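Local atomic coordinates of benzoylformate decarboxylase (Mycobacterium smegmatis, PDB entry 4Q9D), a protein that belongs to the thiamine pyrophosphate enzyme family, with two related TPP-binding domains flanking a central domain and a bound magnesium ion. Residues Leu54-Gly59 with Ile415-Arg420. Sequence-based numbering, arbitrary orientation.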
ATOM      1  N   LEU B  54     -19.380 -13.508   0.567  1.00 18.20           N
ATOM      2  CA  LEU B  54     -19.360 -12.093   0.259  1.00 18.85           C
ATOM      3  C   LEU B  54     -20.265 -11.774  -0.955  1.00 18.66           C
ATOM      4  O   LEU B  54     -20.979 -10.777  -0.937  1.00 21.03           O
ATOM      5  CB  LEU B  54     -17.917 -11.614   0.062  1.00 14.05           C
ATOM      6  CG  LEU B  54     -17.670 -10.099   0.058  1.00 21.61           C
ATOM      7  CD1 LEU B  54     -16.210  -9.823   0.373  1.00 17.15           C
ATOM      8  CD2 LEU B  54     -18.028  -9.518  -1.360  1.00 13.60           C
ATOM      9  N   ALA B  55     -20.271 -12.640  -1.976  1.00 17.85           N
ATOM     10  CA  ALA B  55     -21.132 -12.431  -3.153  1.00 17.06           C
ATOM     11  C   ALA B  55     -22.602 -12.569  -2.762  1.00 19.86           C
ATOM     12  O   ALA B  55     -23.451 -11.886  -3.301  1.00 19.92           O
ATOM     13  CB  ALA B  55     -20.769 -13.429  -4.293  1.00 15.10           C
ATOM     14  N   MET B  56     -22.888 -13.442  -1.796  1.00 17.06           N
ATOM     15  CA  MET B  56     -24.243 -13.601  -1.269  1.00 20.97           C
ATOM     16  C   MET B  56     -24.675 -12.302  -0.580  1.00 22.96           C
ATOM     17  O   MET B  56     -25.796 -11.826  -0.772  1.00 21.21           O
ATOM     18  CB  MET B  56     -24.271 -14.762  -0.265  1.00 20.69           C
ATOM     19  CG  MET B  56     -25.620 -15.397  -0.027  1.00 20.50           C
ATOM     20  SD  MET B  56     -25.454 -16.815   1.092  1.00 24.96           S
ATOM     21  CE  MET B  56     -24.455 -17.897   0.051  1.00 19.63           C
ATOM     22  N   ALA B  57     -23.774 -11.717   0.208  1.00 19.62           N
ATOM     23  CA  ALA B  57     -24.079 -10.471   0.903  1.00 19.78           C
ATOM     24  C   ALA B  57     -24.318  -9.395  -0.118  1.00 17.62           C
ATOM     25  O   ALA B  57     -25.198  -8.552   0.061  1.00 23.71           O
ATOM     26  CB  ALA B  57     -22.920 -10.057   1.850  1.00 14.11           C
ATOM     27  N   ASP B  58     -23.522  -9.421  -1.190  1.00 16.86           N
ATOM     28  CA  ASP B  58     -23.644  -8.450  -2.286  1.00 20.79           C
ATOM     29  C   ASP B  58     -25.076  -8.535  -2.859  1.00 18.70           C
ATOM     30  O   ASP B  58     -25.797  -7.536  -2.934  1.00 22.54           O
ATOM     31  CB  ASP B  58     -22.593  -8.786  -3.360  1.00 15.36           C
ATOM     32  CG  ASP B  58     -22.483  -7.746  -4.463  1.00 20.16           C
ATOM     33  OD1 ASP B  58     -23.225  -6.729  -4.474  1.00 19.88           O
ATOM     34  OD2 ASP B  58     -21.588  -7.939  -5.336  1.00 20.41           O
ATOM     35  N   GLY B  59     -25.512  -9.736  -3.220  1.00 17.62           N
ATOM     36  CA  GLY B  59     -26.867  -9.901  -3.744  1.00 18.46           C
ATOM     37  C   GLY B  59     -27.953  -9.482  -2.754  1.00 21.11           C
ATOM     38  O   GLY B  59     -28.943  -8.850  -3.135  1.00 20.70           O
ATOM     39  N   ILE B 415     -29.945 -12.620  -3.222  1.00 22.51           N
ATOM     40  CA  ILE B 415     -31.122 -11.905  -3.709  1.00 25.74           C
ATOM     41  C   ILE B 415     -32.410 -12.533  -3.174  1.00 23.33           C
ATOM     42  O   ILE B 415     -33.316 -11.832  -2.731  1.00 21.47           O
ATOM     43  CB  ILE B 415     -31.150 -11.873  -5.265  1.00 24.91           C
ATOM     44  CG1 ILE B 415     -30.038 -10.945  -5.794  1.00 19.86           C
ATOM     45  CG2 ILE B 415     -32.524 -11.400  -5.768  1.00 20.90           C
ATOM     46  CD1 ILE B 415     -29.516 -11.350  -7.226  1.00 21.18           C
ATOM     47  N   ALA B 416     -32.487 -13.860  -3.197  1.00 20.73           N
ATOM     48  CA  ALA B 416     -33.697 -14.519  -2.690  1.00 26.69           C
ATOM     49  C   ALA B 416     -33.858 -14.333  -1.173  1.00 24.46           C
ATOM     50  O   ALA B 416     -34.977 -14.116  -0.687  1.00 25.13           O
ATOM     51  CB  ALA B 416     -33.712 -15.999  -3.069  1.00 18.77           C
ATOM     52  N   LEU B 417     -32.751 -14.394  -0.425  1.00 20.79           N
ATOM     53  CA  LEU B 417     -32.796 -14.080   1.011  1.00 20.62           C
ATOM     54  C   LEU B 417     -33.259 -12.651   1.193  1.00 25.16           C
ATOM     55  O   LEU B 417     -34.039 -12.358   2.090  1.00 28.37           O
ATOM     56  CB  LEU B 417     -31.425 -14.261   1.669  1.00 19.09           C
ATOM     57  CG  LEU B 417     -31.024 -15.712   1.888  1.00 23.92           C
ATOM     58  CD1 LEU B 417     -29.512 -15.841   2.166  1.00 21.25           C
ATOM     59  CD2 LEU B 417     -31.850 -16.305   3.028  1.00 21.81           C
ATOM     60  N   GLY B 418     -32.775 -11.763   0.329  1.00 24.21           N
ATOM     61  CA  GLY B 418     -33.183 -10.369   0.377  1.00 22.59           C
ATOM     62  C   GLY B 418     -34.665 -10.197   0.114  1.00 29.70           C
ATOM     63  O   GLY B 418     -35.333  -9.477   0.848  1.00 26.54           O
ATOM     64  N   ASP B 419     -35.176 -10.835  -0.943  1.00 25.77           N
ATOM     65  CA  ASP B 419     -36.609 -10.769  -1.266  1.00 28.25           C
ATOM     66  C   ASP B 419     -37.435 -11.219  -0.056  1.00 27.14           C
ATOM     67  O   ASP B 419     -38.413 -10.579   0.303  1.00 29.65           O
ATOM     68  CB  ASP B 419     -36.956 -11.667  -2.463  1.00 24.89           C
ATOM     69  CG  ASP B 419     -36.400 -11.149  -3.763  1.00 27.91           C
ATOM     70  OD1 ASP B 419     -36.025  -9.956  -3.808  1.00 28.40           O
ATOM     71  OD2 ASP B 419     -36.348 -11.929  -4.748  1.00 28.42           O
ATOM     72  N   ARG B 420     -37.021 -12.312   0.578  1.00 23.03           N
ATOM     73  CA  ARG B 420     -37.755 -12.826   1.727  1.00 31.16           C
ATOM     74  C   ARG B 420     -37.712 -11.840   2.906  1.00 34.86           C
ATOM     75  O   ARG B 420     -38.739 -11.585   3.519  1.00 31.28           O
ATOM     76  CB  ARG B 420     -37.256 -14.218   2.130  1.00 26.93           C
ATOM     77  CG  ARG B 420     -37.759 -14.683   3.486  1.00 30.54           C
ATOM     78  CD  ARG B 420     -37.202 -16.052   3.838  1.00 29.99           C
ATOM     79  NE  ARG B 420     -37.526 -17.092   2.844  1.00 28.57           N
ATOM     80  CZ  ARG B 420     -36.988 -18.314   2.869  1.00 32.01           C
ATOM     81  NH1 ARG B 420     -36.092 -18.617   3.804  1.00 24.70           N
ATOM     82  NH2 ARG B 420     -37.312 -19.233   1.962  1.00 24.85           N
TER
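Gly59 and Ile415 bring two helices together at close range, their CA atoms just 4.7 Å apart. The contact joins two domains of the thiamine pyrophosphate enzyme fold: helix 50-64 belongs to the N-terminal TPP-binding domain, helix 408-421 to the C-terminal one, and each domain is built on a six-stranded parallel sheet. Gly59, with no side chain, meets the other helix through its own backbone. The isoleucine answers with one branch. With chi1 at -70°, CG1 is turned back on the side of its own N and away from the carbonyl, which brings this methylene to 3.9 Å from Gly59 CA. A second point of contact lies about a turn earlier on helix 50-64 and two residues further on in helix 408-421, where the sulfur of Met56 meets Leu417. Extended through its first two torsions (chi1 -158°, chi2 176°), the methionine carries SD out to 4.3 Å from Leu417 CD1, a loose apolar touch. Phe24 of strand 22-25 packs against both these side chains and ties the pair to the N-terminal sheet. No hydrogen bond links the two segments, and all four touching residues are buried. The nearest side-chain approach is made to the backbone, with Ile415 CG1 resting 3.6 Å from Gly59 O.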